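Local coordinates for protein tRNA (adenine-N(1)-)-methyltransferase (PDB 2PWY) that transfers a methyl group from S-adenosyl-L-methionine to N1 of adenosine 58 in tRNA, a modification needed for growth at extreme temperatures, at residues 22-28 and 39-43; 83-88 and 246-250; 88-93 and 192-197; 181-185 and 210-216; 215-221 and 249-255. All coordinates share one frame; numbering follows the deposited sequence.

In the fold
Contact 1 belongs to the small N-terminal domain; its centre lies 35 to 49 Å from the centres of the other four, which lie in the C-terminal catalytic domain. Contacts 2 and 3 share M88 on helix 82-91, have centres about 9 Å apart and meet neighbouring strands of one mixed sheet. They also lie nearest the cofactor site: the side chains of Y197 and M88 are about 6 and 7 Å from bound S-adenosyl-L-homocysteine, and that of Y197 is about 3 Å from that of D173, which binds S-adenosyl-L-methionine. Contact 5 continues the sheet along strand 248-254, while contact 4, centred about 9 Å from contact 5 and sharing P215 and F216, packs helix 181-187 against the start of strand 216-232.

Contact 1 (22-28 and 39-43); sequences VFPKEGG and HEALL
H39 lies across the 22-28 loop with its imidazole clasped on opposite faces by V22 and G28, in the N-terminal domain, where a type II beta turn from K25 to G28 meets the first turn of helix 39-45. Over one face V22 CG1 stands 4.0 Å from the H39 ring centroid, and over the other G28 CA lies 3.8 Å from that centroid, only 16° off the ring normal. The ring edge is used as well: K25 N donates to H39 ND1 (3.0 Å), almost in the ring plane, which marks ND1 as an acceptor without a proton. The fit on the G28 face is close, since a CB on G28 would fall 2.3 Å from H39 ND1. G28 also joins the helix start directly, its carbonyl O taking H39 N at 2.8 Å. E40 folds back over the turn: a bend at chi2 (79°) brings its carboxylate to the backbone of G27, whose N gives a nearly straight bond (170°) to the syn side of E40 OE2 at 2.8 Å. Farther along the helix, L43 CD2 packs on P24 CB at 3.8 Å, and L42 faces V22; strand 10-13 lies beside both V22 and L42. A water donates to both G28 O and E40 OE1, 2.7 Å from E40 OE1.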
# COMPACT_ATOMS: atom_id res chain seq x y z
N VAL A 22 -30.03 5.52 -14.19
CA VAL A 22 -31.32 5.68 -14.87
C VAL A 22 -31.63 7.16 -15.00
O VAL A 22 -31.50 7.92 -14.04
CB VAL A 22 -32.44 4.91 -14.12
CG1 VAL A 22 -33.80 5.15 -14.76
CG2 VAL A 22 -32.12 3.41 -14.06
N PHE A 23 -32.00 7.56 -16.21
CA PHE A 23 -32.42 8.93 -16.49
C PHE A 23 -33.94 8.88 -16.63
O PHE A 23 -34.46 8.51 -17.69
CB PHE A 23 -31.72 9.46 -17.74
CG PHE A 23 -30.22 9.49 -17.63
CD1 PHE A 23 -29.56 10.65 -17.23
CD2 PHE A 23 -29.46 8.35 -17.90
CE1 PHE A 23 -28.16 10.68 -17.11
CE2 PHE A 23 -28.06 8.36 -17.78
CZ PHE A 23 -27.41 9.53 -17.39
N PRO A 24 -34.67 9.21 -15.55
CA PRO A 24 -36.11 8.96 -15.53
C PRO A 24 -36.87 9.77 -16.57
O PRO A 24 -36.49 10.90 -16.87
CB PRO A 24 -36.53 9.39 -14.11
CG PRO A 24 -35.26 9.46 -13.33
CD PRO A 24 -34.19 9.82 -14.30
N LYS A 25 -37.91 9.17 -17.12
CA LYS A 25 -38.80 9.85 -18.06
C LYS A 25 -40.20 9.28 -17.86
O LYS A 25 -40.36 8.11 -17.55
CB LYS A 25 -38.31 9.69 -19.50
CG LYS A 25 -38.39 8.28 -20.06
CD LYS A 25 -37.58 8.10 -21.33
CE LYS A 25 -38.00 6.82 -22.04
NZ LYS A 25 -36.94 6.29 -22.96
N GLU A 26 -41.22 10.12 -18.00
CA GLU A 26 -42.58 9.63 -17.87
C GLU A 26 -42.87 8.62 -18.97
O GLU A 26 -42.56 8.84 -20.14
CB GLU A 26 -43.62 10.76 -17.89
CG GLU A 26 -44.99 10.31 -17.38
CD GLU A 26 -46.06 11.37 -17.51
OE1 GLU A 26 -45.76 12.43 -18.09
OE2 GLU A 26 -47.20 11.13 -17.05
N GLY A 27 -43.45 7.49 -18.57
CA GLY A 27 -43.71 6.39 -19.48
C GLY A 27 -42.50 5.47 -19.61
O GLY A 27 -42.58 4.43 -20.27
N GLY A 28 -41.38 5.87 -19.00
CA GLY A 28 -40.16 5.06 -19.01
C GLY A 28 -40.28 3.85 -18.11
O GLY A 28 -41.02 3.86 -17.12
N HIS A 39 -40.65 4.13 -14.34
CA HIS A 39 -39.86 5.24 -13.81
C HIS A 39 -40.60 6.03 -12.73
O HIS A 39 -39.98 6.50 -11.77
CB HIS A 39 -39.39 6.14 -14.95
CG HIS A 39 -38.29 5.54 -15.76
ND1 HIS A 39 -37.61 6.25 -16.73
CD2 HIS A 39 -37.73 4.31 -15.75
CE1 HIS A 39 -36.69 5.48 -17.29
NE2 HIS A 39 -36.74 4.29 -16.70
N GLU A 40 -41.91 6.15 -12.87
CA GLU A 40 -42.73 6.84 -11.87
C GLU A 40 -42.55 6.23 -10.48
O GLU A 40 -42.51 6.96 -9.48
CB GLU A 40 -44.21 6.81 -12.26
CG GLU A 40 -44.55 7.61 -13.51
CD GLU A 40 -44.22 6.89 -14.82
OE1 GLU A 40 -43.78 5.71 -14.81
OE2 GLU A 40 -44.40 7.51 -15.89
N ALA A 41 -42.46 4.90 -10.40
CA ALA A 41 -42.31 4.23 -9.10
C ALA A 41 -40.99 4.62 -8.45
O ALA A 41 -40.90 4.76 -7.23
CB ALA A 41 -42.39 2.72 -9.26
N LEU A 42 -39.97 4.79 -9.29
CA LEU A 42 -38.63 5.17 -8.84
C LEU A 42 -38.64 6.57 -8.26
O LEU A 42 -38.09 6.80 -7.18
CB LEU A 42 -37.63 5.09 -9.99
CG LEU A 42 -37.47 3.73 -10.68
CD1 LEU A 42 -36.55 3.83 -11.89
CD2 LEU A 42 -36.98 2.66 -9.72
N LEU A 43 -39.27 7.49 -8.97
CA LEU A 43 -39.39 8.86 -8.53
C LEU A 43 -40.22 8.96 -7.25
O LEU A 43 -39.90 9.72 -6.33
CB LEU A 43 -39.98 9.72 -9.65
CG LEU A 43 -39.17 9.75 -10.96
CD1 LEU A 43 -40.05 10.16 -12.14
CD2 LEU A 43 -37.96 10.68 -10.85
O HOH W 1 -43.68 4.15 -17.04

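Contact 2 (83-88 and 246-250); sequences KDASAM and TAFLV
The carboxylate of D84 is met at both of its oxygens: the hydroxyl of T246 points at OD2, while K83 NZ forms a salt bridge of 2.8 Å to D84 OD1 on its syn side, 21° out of the carboxylate plane. Y197 packs beside the same group. This is the place where helix 82-91 lies against strand 248-254 of the Rossmann-like methyltransferase sheet; the axes of 83-88 and 248-250 pass 10.0 Å apart and run within 15° of parallel. K83 reaches T246 tip to tip, a bend at chi4 (67°) bringing NZ to donate to T246 OG1 at 2.8 Å. A further bond ties K83 NZ to V224 O. T246 OG1 in turn donates to D84 OD2, although their separation of 2.4 Å is so short that its exact value is doubtful. L249 reaches from the strand to the helix: CD1 rests on A87 CB (3.8 Å), and CD2 packs against M88 CG at the same distance, the two side chains crossing at a slant. On the polar side, two waters join the segments through A247 O; one of them donates to D84 OD1 and lies 2.7 Å from A247 O.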
# COMPACT_ATOMS: atom_id res chain seq x y z
N LYS A 83 -10.82 8.80 -6.96
CA LYS A 83 -9.77 9.03 -5.96
C LYS A 83 -8.72 10.02 -6.48
O LYS A 83 -8.16 10.83 -5.73
CB LYS A 83 -9.11 7.71 -5.56
CG LYS A 83 -8.28 7.04 -6.65
CD LYS A 83 -7.66 5.74 -6.15
CE LYS A 83 -6.85 5.09 -7.29
NZ LYS A 83 -5.63 5.88 -7.68
N ASP A 84 -8.46 9.94 -7.78
CA ASP A 84 -7.44 10.77 -8.41
C ASP A 84 -7.95 12.17 -8.69
O ASP A 84 -7.22 13.14 -8.49
CB ASP A 84 -6.95 10.10 -9.70
CG ASP A 84 -6.41 8.70 -9.45
OD1 ASP A 84 -5.57 8.56 -8.54
OD2 ASP A 84 -6.83 7.75 -10.14
N ALA A 85 -9.20 12.28 -9.14
CA ALA A 85 -9.79 13.59 -9.44
C ALA A 85 -9.92 14.41 -8.14
O ALA A 85 -9.59 15.59 -8.11
CB ALA A 85 -11.14 13.43 -10.12
N SER A 86 -10.35 13.74 -7.08
CA SER A 86 -10.39 14.31 -5.74
C SER A 86 -9.03 14.87 -5.30
O SER A 86 -8.93 16.02 -4.85
CB SER A 86 -10.87 13.22 -4.75
OG SER A 86 -10.92 13.71 -3.43
N ALA A 87 -7.98 14.06 -5.45
CA ALA A 87 -6.62 14.48 -5.10
C ALA A 87 -6.14 15.63 -5.99
O ALA A 87 -5.50 16.56 -5.50
CB ALA A 87 -5.65 13.31 -5.15
N MET A 88 -6.46 15.56 -7.28
CA MET A 88 -6.02 16.62 -8.20
C MET A 88 -6.57 17.99 -7.82
O MET A 88 -5.85 18.98 -7.89
CB MET A 88 -6.37 16.28 -9.64
CG MET A 88 -5.54 15.15 -10.18
SD MET A 88 -6.01 14.70 -11.85
CE MET A 88 -5.24 16.04 -12.76
N THR A 246 -4.18 3.27 -10.92
CA THR A 246 -4.86 3.95 -12.02
C THR A 246 -3.82 4.79 -12.76
O THR A 246 -3.51 4.53 -13.93
CB THR A 246 -6.05 4.80 -11.52
OG1 THR A 246 -5.61 5.68 -10.47
CG2 THR A 246 -7.15 3.88 -10.99
N ALA A 247 -3.28 5.79 -12.06
CA ALA A 247 -2.25 6.66 -12.60
C ALA A 247 -1.43 7.34 -11.51
O ALA A 247 -1.85 7.39 -10.35
CB ALA A 247 -2.87 7.73 -13.52
N PHE A 248 -0.27 7.84 -11.91
CA PHE A 248 0.52 8.74 -11.09
C PHE A 248 0.04 10.16 -11.27
O PHE A 248 -0.43 10.51 -12.35
CB PHE A 248 1.98 8.65 -11.52
CG PHE A 248 2.55 7.28 -11.38
CD1 PHE A 248 3.08 6.87 -10.17
CD2 PHE A 248 2.52 6.39 -12.45
CE1 PHE A 248 3.58 5.57 -10.01
CE2 PHE A 248 3.05 5.09 -12.31
CZ PHE A 248 3.56 4.69 -11.10
N LEU A 249 0.17 10.96 -10.22
CA LEU A 249 -0.09 12.40 -10.31
C LEU A 249 1.24 13.14 -10.21
O LEU A 249 2.05 12.87 -9.31
CB LEU A 249 -1.03 12.87 -9.18
CG LEU A 249 -2.39 12.18 -9.06
CD1 LEU A 249 -3.22 12.86 -7.99
CD2 LEU A 249 -3.11 12.21 -10.38
N VAL A 250 1.47 14.06 -11.13
CA VAL A 250 2.70 14.84 -11.19
C VAL A 250 2.33 16.32 -11.03
O VAL A 250 1.58 16.87 -11.85
CB VAL A 250 3.44 14.64 -12.54
CG1 VAL A 250 4.71 15.48 -12.56
CG2 VAL A 250 3.77 13.14 -12.77
O HOH W 2 -3.02 4.99 -8.88
O HOH W 3 -2.80 8.53 -8.13

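Contact 3 (88-93 and 192-197); sequences MVTLLD and RFLVAY
V195 is overlapped by M88 and L91 from the last turn of helix 82-91 and by L92 just after it. Its CG2 meets L92 CD2 at 3.8 Å and L91 CB at 3.9 Å, while CG1 is 4.0 Å from M88 CG. The two methyls divide the work because CG1 is anti to the backbone N (chi1 -179°), which leaves CG2 on the L91 and L92 side. M88 bends at chi3 and passes its sulfur beside Y197, a Met-aromatic contact whose SD stands 5.4 Å from the Y197 ring centroid and 57° off the ring normal, an oblique approach. The helix closes with a Schellman motif, D93 having positive phi, packed against strand 192-198 in the central sheet of the class I methyltransferase fold. There R192 grips D93 end-on with two nitrogens. NH1 makes a nearly straight salt bridge of 2.8 Å to the anti lone pair of D93 OD2, and NH2 donates to D93 O at 2.9 Å, from above the carbonyl plane. The guanidinium arrives by bends at chi2 and chi3, with carboxylate and guanidinium planes 55° apart; R192 NE holds D168 O. A leucine in place of R192 would probably leave the D93 carboxylate without its partner in this chain and the helix end less firmly tied to the strand. The other oxygen, D93 OD1, pairs with R116 of the second subunit.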
# COMPACT_ATOMS: atom_id res chain seq x y z
N MET A 88 -6.46 15.56 -7.28
CA MET A 88 -6.02 16.62 -8.20
C MET A 88 -6.57 17.99 -7.82
O MET A 88 -5.85 18.98 -7.89
CB MET A 88 -6.37 16.28 -9.64
CG MET A 88 -5.54 15.15 -10.18
SD MET A 88 -6.01 14.70 -11.85
CE MET A 88 -5.24 16.04 -12.76
N VAL A 89 -7.83 18.04 -7.40
CA VAL A 89 -8.42 19.30 -6.98
C VAL A 89 -7.68 19.89 -5.77
O VAL A 89 -7.45 21.11 -5.71
CB VAL A 89 -9.92 19.14 -6.71
CG1 VAL A 89 -10.48 20.39 -6.03
CG2 VAL A 89 -10.64 18.87 -8.04
N THR A 90 -7.29 19.04 -4.83
CA THR A 90 -6.55 19.48 -3.66
C THR A 90 -5.12 19.89 -4.03
O THR A 90 -4.61 20.90 -3.56
CB THR A 90 -6.52 18.40 -2.56
OG1 THR A 90 -7.88 18.14 -2.15
CG2 THR A 90 -5.72 18.89 -1.34
N LEU A 91 -4.47 19.10 -4.88
CA LEU A 91 -3.10 19.43 -5.31
C LEU A 91 -3.05 20.73 -6.13
O LEU A 91 -2.08 21.47 -6.05
CB LEU A 91 -2.49 18.28 -6.09
CG LEU A 91 -2.26 17.00 -5.27
CD1 LEU A 91 -1.87 15.88 -6.22
CD2 LEU A 91 -1.18 17.23 -4.22
N LEU A 92 -4.11 20.98 -6.89
CA LEU A 92 -4.29 22.23 -7.63
C LEU A 92 -4.71 23.40 -6.74
O LEU A 92 -4.71 24.56 -7.18
CB LEU A 92 -5.31 22.03 -8.76
CG LEU A 92 -4.82 21.26 -9.99
CD1 LEU A 92 -5.99 20.75 -10.81
CD2 LEU A 92 -3.88 22.10 -10.86
N ASP A 93 -5.05 23.08 -5.49
CA ASP A 93 -5.44 24.08 -4.49
C ASP A 93 -6.57 24.98 -5.02
O ASP A 93 -6.50 26.21 -4.96
CB ASP A 93 -4.22 24.91 -4.04
CG ASP A 93 -4.55 25.83 -2.90
OD1 ASP A 93 -5.22 25.35 -1.95
OD2 ASP A 93 -4.14 27.02 -2.96
N ARG A 192 1.67 29.02 -8.91
CA ARG A 192 0.52 28.12 -8.93
C ARG A 192 0.88 26.80 -9.63
O ARG A 192 2.02 26.62 -10.06
CB ARG A 192 -0.71 28.81 -9.53
CG ARG A 192 -1.12 30.06 -8.72
CD ARG A 192 -1.63 29.67 -7.31
NE ARG A 192 -2.87 28.90 -7.39
CZ ARG A 192 -3.46 28.29 -6.36
NH1 ARG A 192 -2.94 28.32 -5.15
NH2 ARG A 192 -4.59 27.62 -6.57
N PHE A 193 -0.07 25.86 -9.71
CA PHE A 193 0.30 24.48 -10.03
C PHE A 193 -0.28 23.95 -11.32
O PHE A 193 -1.39 24.32 -11.71
CB PHE A 193 -0.10 23.52 -8.89
CG PHE A 193 0.59 23.83 -7.60
CD1 PHE A 193 1.83 23.27 -7.31
CD2 PHE A 193 0.01 24.73 -6.70
CE1 PHE A 193 2.47 23.57 -6.11
CE2 PHE A 193 0.64 25.04 -5.52
CZ PHE A 193 1.88 24.46 -5.22
N LEU A 194 0.50 23.09 -11.98
CA LEU A 194 0.02 22.19 -13.02
C LEU A 194 0.05 20.79 -12.41
O LEU A 194 1.03 20.42 -11.76
CB LEU A 194 0.92 22.24 -14.26
CG LEU A 194 0.62 21.29 -15.45
CD1 LEU A 194 1.13 21.90 -16.76
CD2 LEU A 194 1.21 19.86 -15.28
N VAL A 195 -1.02 20.02 -12.61
CA VAL A 195 -1.05 18.64 -12.13
C VAL A 195 -1.49 17.74 -13.28
O VAL A 195 -2.55 17.95 -13.88
CB VAL A 195 -1.99 18.42 -10.91
CG1 VAL A 195 -1.94 16.94 -10.49
CG2 VAL A 195 -1.59 19.34 -9.74
N ALA A 196 -0.64 16.76 -13.59
CA ALA A 196 -0.88 15.81 -14.68
C ALA A 196 -1.12 14.40 -14.15
O ALA A 196 -0.47 13.96 -13.21
CB ALA A 196 0.27 15.79 -15.67
N TYR A 197 -2.05 13.71 -14.82
CA TYR A 197 -2.45 12.34 -14.51
C TYR A 197 -1.84 11.43 -15.58
O TYR A 197 -2.08 11.63 -16.77
CB TYR A 197 -3.97 12.32 -14.53
CG TYR A 197 -4.73 11.02 -14.32
CD1 TYR A 197 -5.12 10.61 -13.04
CD2 TYR A 197 -5.16 10.27 -15.42
CE1 TYR A 197 -5.88 9.45 -12.86
CE2 TYR A 197 -5.92 9.10 -15.24
CZ TYR A 197 -6.28 8.71 -13.97
OH TYR A 197 -7.04 7.57 -13.79
O HOH W 4 -2.76 25.69 -8.61

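Contact 4 (181-185 and 210-216); sequences LEKAA and AAEAHPF
L181 O is met from two directions: A185 N donates to it at 2.8 Å within the helix, and the edge of the F216 ring comes up to it, CE2 standing 3.8 Å from L181 O and the oxygen near the ring plane. A184 C also lies at that edge, so F216 presents its rim to the helix; A185 CB meets F216 CE2 obliquely at 3.7 Å. The histidine does the reverse and turns a face: L181 CB sits centrally over the H214 ring, 3.7 Å from its centroid and 14° off the normal, a CH-pi contact. Here helix 181-187 packs against the turn leading from helix 201-211 into strand 216-232, on one side of the Rossmann-like sheet, whose L194 lies beside L181, A184 and F216. The A211 to H214 turn is type I, and P215 centres an inverse gamma turn. L181 CG, anti to the carbonyl carbon (chi1 -74°), directs CD1 to 4.1 Å from A210 CB, while P215 CG touches A185 CB at 3.9 Å.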
# COMPACT_ATOMS: atom_id res chain seq x y z
N LEU A 181 3.10 21.96 -22.49
CA LEU A 181 3.80 22.66 -21.40
C LEU A 181 4.08 24.13 -21.72
O LEU A 181 4.04 24.99 -20.85
CB LEU A 181 5.10 21.96 -21.04
CG LEU A 181 4.98 20.64 -20.26
CD1 LEU A 181 6.37 20.09 -19.99
CD2 LEU A 181 4.19 20.80 -18.94
N GLU A 182 4.39 24.42 -22.98
CA GLU A 182 4.59 25.81 -23.40
C GLU A 182 3.31 26.65 -23.16
O GLU A 182 3.35 27.72 -22.55
CB GLU A 182 5.01 25.85 -24.86
CG GLU A 182 5.33 27.28 -25.36
CD GLU A 182 5.75 27.30 -26.82
OE1 GLU A 182 6.48 26.39 -27.26
OE2 GLU A 182 5.36 28.25 -27.53
N LYS A 183 2.19 26.13 -23.64
CA LYS A 183 0.90 26.81 -23.45
C LYS A 183 0.52 26.89 -21.96
O LYS A 183 0.07 27.94 -21.49
CB LYS A 183 -0.19 26.10 -24.26
CG LYS A 183 -1.48 26.88 -24.40
CD LYS A 183 -1.32 28.16 -25.23
CE LYS A 183 -0.95 27.85 -26.67
NZ LYS A 183 -1.05 29.02 -27.56
N ALA A 184 0.70 25.78 -21.23
CA ALA A 184 0.42 25.77 -19.79
C ALA A 184 1.27 26.75 -19.00
O ALA A 184 0.77 27.43 -18.11
CB ALA A 184 0.57 24.34 -19.22
N ALA A 185 2.57 26.84 -19.33
CA ALA A 185 3.45 27.81 -18.65
C ALA A 185 2.98 29.25 -18.91
O ALA A 185 3.03 30.09 -18.02
CB ALA A 185 4.88 27.62 -19.08
N ALA A 210 10.92 16.72 -19.65
CA ALA A 210 10.37 17.77 -20.52
C ALA A 210 10.14 19.10 -19.78
O ALA A 210 10.37 20.17 -20.34
CB ALA A 210 9.09 17.31 -21.17
N ALA A 211 9.72 19.01 -18.52
CA ALA A 211 9.43 20.20 -17.71
C ALA A 211 10.71 20.98 -17.38
O ALA A 211 10.63 22.16 -17.02
CB ALA A 211 8.70 19.81 -16.45
N GLU A 212 11.86 20.33 -17.52
CA GLU A 212 13.15 21.02 -17.33
C GLU A 212 13.48 22.00 -18.46
O GLU A 212 14.47 22.73 -18.37
CB GLU A 212 14.27 20.00 -17.11
CG GLU A 212 14.16 19.31 -15.75
CD GLU A 212 15.03 18.08 -15.62
OE1 GLU A 212 15.94 17.90 -16.46
OE2 GLU A 212 14.80 17.31 -14.67
N ALA A 213 12.66 22.01 -19.51
CA ALA A 213 12.79 22.98 -20.61
C ALA A 213 11.79 24.13 -20.49
O ALA A 213 11.64 24.96 -21.41
CB ALA A 213 12.66 22.26 -21.95
N HIS A 214 11.10 24.20 -19.35
CA HIS A 214 10.04 25.20 -19.14
C HIS A 214 10.14 25.81 -17.75
O HIS A 214 10.81 25.24 -16.88
CB HIS A 214 8.67 24.54 -19.35
CG HIS A 214 8.50 23.97 -20.72
ND1 HIS A 214 8.10 24.73 -21.80
CD2 HIS A 214 8.70 22.71 -21.20
CE1 HIS A 214 8.06 23.97 -22.88
NE2 HIS A 214 8.40 22.74 -22.54
N PRO A 215 9.49 26.98 -17.52
CA PRO A 215 9.54 27.57 -16.18
C PRO A 215 8.63 26.88 -15.15
O PRO A 215 7.70 27.49 -14.61
CB PRO A 215 9.11 29.03 -16.43
CG PRO A 215 8.23 28.95 -17.62
CD PRO A 215 8.79 27.85 -18.48
N PHE A 216 8.95 25.61 -14.86
CA PHE A 216 8.24 24.79 -13.88
C PHE A 216 9.25 24.13 -12.96
O PHE A 216 10.34 23.74 -13.41
CB PHE A 216 7.47 23.67 -14.59
CG PHE A 216 6.17 24.10 -15.21
CD1 PHE A 216 5.10 24.52 -14.41
CD2 PHE A 216 5.99 24.03 -16.59
CE1 PHE A 216 3.89 24.90 -14.99
CE2 PHE A 216 4.78 24.42 -17.17
CZ PHE A 216 3.73 24.85 -16.37

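Contact 5 (215-221 and 249-255); sequences PFRLERV and LVALRRW. With SO4 (sulfate ion), chain C.
W255, P215 and F216 bury the largest areas. P215 CA lies over one face of the W255 indole, 3.8 Å from its six-membered ring centroid, and F216 N covers the same face. W255 N donates to P215 O at 2.9 Å. The R217 guanidinium lies almost parallel to the indole, the planes 12° apart. F216 takes L252 CD1 over one face, 4.3 Å from the ring centroid. A bend at chi2 (60°) carries the R254 guanidinium flat over P215, CZ 3.7 Å from P215 CG, while NE bonds A185 O. Replacing R254 with a serine would probably uncover this side of the proline ring and leave A185 O without that donor. L218 N donates to sulfate O2 at 2.7 Å, the ion probably coming from the crystallisation liquor. E219 OE2 makes a weak salt-bridge bond to R253 NE at 3.3 Å. E219 N and R220 N both donate to A251 O (2.9 and 3.2 Å): a classic beta bulge in antiparallel strands 216-232 and 248-254 of the methyltransferase sheet.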
# COMPACT_ATOMS: atom_id res chain seq x y z
N PRO A 215 9.49 26.98 -17.52
CA PRO A 215 9.54 27.57 -16.18
C PRO A 215 8.63 26.88 -15.15
O PRO A 215 7.70 27.49 -14.61
CB PRO A 215 9.11 29.03 -16.43
CG PRO A 215 8.23 28.95 -17.62
CD PRO A 215 8.79 27.85 -18.48
N PHE A 216 8.95 25.61 -14.86
CA PHE A 216 8.24 24.79 -13.88
C PHE A 216 9.25 24.13 -12.96
O PHE A 216 10.34 23.74 -13.41
CB PHE A 216 7.47 23.67 -14.59
CG PHE A 216 6.17 24.10 -15.21
CD1 PHE A 216 5.10 24.52 -14.41
CD2 PHE A 216 5.99 24.03 -16.59
CE1 PHE A 216 3.89 24.90 -14.99
CE2 PHE A 216 4.78 24.42 -17.17
CZ PHE A 216 3.73 24.85 -16.37
N ARG A 217 8.88 23.98 -11.69
CA ARG A 217 9.66 23.24 -10.70
C ARG A 217 8.88 22.00 -10.29
O ARG A 217 7.70 22.11 -9.94
CB ARG A 217 9.94 24.12 -9.49
CG ARG A 217 10.88 23.52 -8.43
CD ARG A 217 11.79 24.59 -7.80
NE ARG A 217 11.21 25.92 -7.90
CZ ARG A 217 11.75 26.96 -8.55
NH1 ARG A 217 12.93 26.86 -9.16
NH2 ARG A 217 11.10 28.11 -8.57
N LEU A 218 9.51 20.83 -10.35
CA LEU A 218 8.85 19.60 -9.91
C LEU A 218 8.57 19.66 -8.40
O LEU A 218 9.47 19.93 -7.60
CB LEU A 218 9.71 18.37 -10.23
CG LEU A 218 9.10 17.02 -9.83
CD1 LEU A 218 7.79 16.74 -10.55
CD2 LEU A 218 10.10 15.87 -10.07
N GLU A 219 7.33 19.38 -8.03
CA GLU A 219 6.93 19.47 -6.63
C GLU A 219 6.51 18.12 -6.05
O GLU A 219 6.87 17.80 -4.91
CB GLU A 219 5.81 20.49 -6.45
CG GLU A 219 6.20 21.93 -6.80
CD GLU A 219 7.25 22.54 -5.85
OE1 GLU A 219 7.61 21.89 -4.84
OE2 GLU A 219 7.73 23.66 -6.14
N ARG A 220 5.75 17.35 -6.81
CA ARG A 220 5.21 16.06 -6.33
C ARG A 220 5.11 15.05 -7.45
O ARG A 220 4.77 15.37 -8.59
CB ARG A 220 3.79 16.19 -5.75
CG ARG A 220 3.53 17.38 -4.86
CD ARG A 220 3.91 17.09 -3.41
NE ARG A 220 2.92 16.28 -2.68
CZ ARG A 220 1.83 16.77 -2.09
NH1 ARG A 220 1.53 18.06 -2.15
NH2 ARG A 220 1.02 15.95 -1.43
N VAL A 221 5.42 13.81 -7.09
CA VAL A 221 5.02 12.66 -7.87
C VAL A 221 4.39 11.70 -6.87
O VAL A 221 5.03 11.28 -5.91
CB VAL A 221 6.20 11.99 -8.58
CG1 VAL A 221 5.75 10.64 -9.22
CG2 VAL A 221 6.80 12.92 -9.64
N LEU A 249 0.17 10.96 -10.22
CA LEU A 249 -0.09 12.40 -10.31
C LEU A 249 1.24 13.14 -10.21
O LEU A 249 2.05 12.87 -9.31
CB LEU A 249 -1.03 12.87 -9.18
CG LEU A 249 -2.39 12.18 -9.06
CD1 LEU A 249 -3.22 12.86 -7.99
CD2 LEU A 249 -3.11 12.21 -10.38
N VAL A 250 1.47 14.06 -11.13
CA VAL A 250 2.70 14.84 -11.19
C VAL A 250 2.33 16.32 -11.03
O VAL A 250 1.58 16.87 -11.85
CB VAL A 250 3.44 14.64 -12.54
CG1 VAL A 250 4.71 15.48 -12.56
CG2 VAL A 250 3.77 13.14 -12.77
N ALA A 251 2.86 16.96 -9.98
CA ALA A 251 2.57 18.37 -9.69
C ALA A 251 3.81 19.20 -9.98
O ALA A 251 4.91 18.90 -9.49
CB ALA A 251 2.13 18.57 -8.23
N LEU A 252 3.63 20.25 -10.77
CA LEU A 252 4.69 21.21 -11.07
C LEU A 252 4.26 22.57 -10.56
O LEU A 252 3.08 22.91 -10.66
CB LEU A 252 4.90 21.31 -12.59
CG LEU A 252 5.10 20.00 -13.37
CD1 LEU A 252 5.12 20.30 -14.88
CD2 LEU A 252 6.37 19.33 -12.95
N ARG A 253 5.21 23.35 -10.03
CA ARG A 253 4.90 24.73 -9.63
C ARG A 253 5.50 25.69 -10.64
O ARG A 253 6.68 25.57 -10.99
CB ARG A 253 5.44 25.04 -8.23
CG ARG A 253 4.92 26.34 -7.64
CD ARG A 253 5.72 26.75 -6.41
NE ARG A 253 5.48 25.95 -5.21
CZ ARG A 253 4.60 26.23 -4.26
NH1 ARG A 253 3.79 27.27 -4.36
NH2 ARG A 253 4.51 25.43 -3.20
N ARG A 254 4.68 26.64 -11.10
CA ARG A 254 5.09 27.69 -12.05
C ARG A 254 6.12 28.60 -11.40
O ARG A 254 5.92 29.08 -10.28
CB ARG A 254 3.86 28.50 -12.48
CG ARG A 254 4.11 29.66 -13.48
CD ARG A 254 4.70 29.13 -14.78
NE ARG A 254 4.79 30.11 -15.88
CZ ARG A 254 5.70 31.08 -16.00
NH1 ARG A 254 6.59 31.32 -15.05
NH2 ARG A 254 5.71 31.85 -17.08
N TRP A 255 7.22 28.84 -12.10
CA TRP A 255 8.26 29.77 -11.65
C TRP A 255 7.72 31.16 -11.37
O TRP A 255 6.74 31.58 -12.01
CB TRP A 255 9.33 29.88 -12.72
CG TRP A 255 10.33 28.76 -12.75
CD1 TRP A 255 10.29 27.59 -12.04
CD2 TRP A 255 11.50 28.70 -13.57
NE1 TRP A 255 11.38 26.81 -12.36
CE2 TRP A 255 12.13 27.47 -13.30
CE3 TRP A 255 12.07 29.56 -14.51
CZ2 TRP A 255 13.33 27.09 -13.93
CZ3 TRP A 255 13.25 29.18 -15.14
CH2 TRP A 255 13.86 27.96 -14.84
S SO4 C . 13.38 21.24 -11.05
O1 SO4 C . 14.39 20.42 -11.70
O2 SO4 C . 12.17 20.46 -10.89
O3 SO4 C . 13.83 21.68 -9.75
O4 SO4 C . 13.08 22.42 -11.85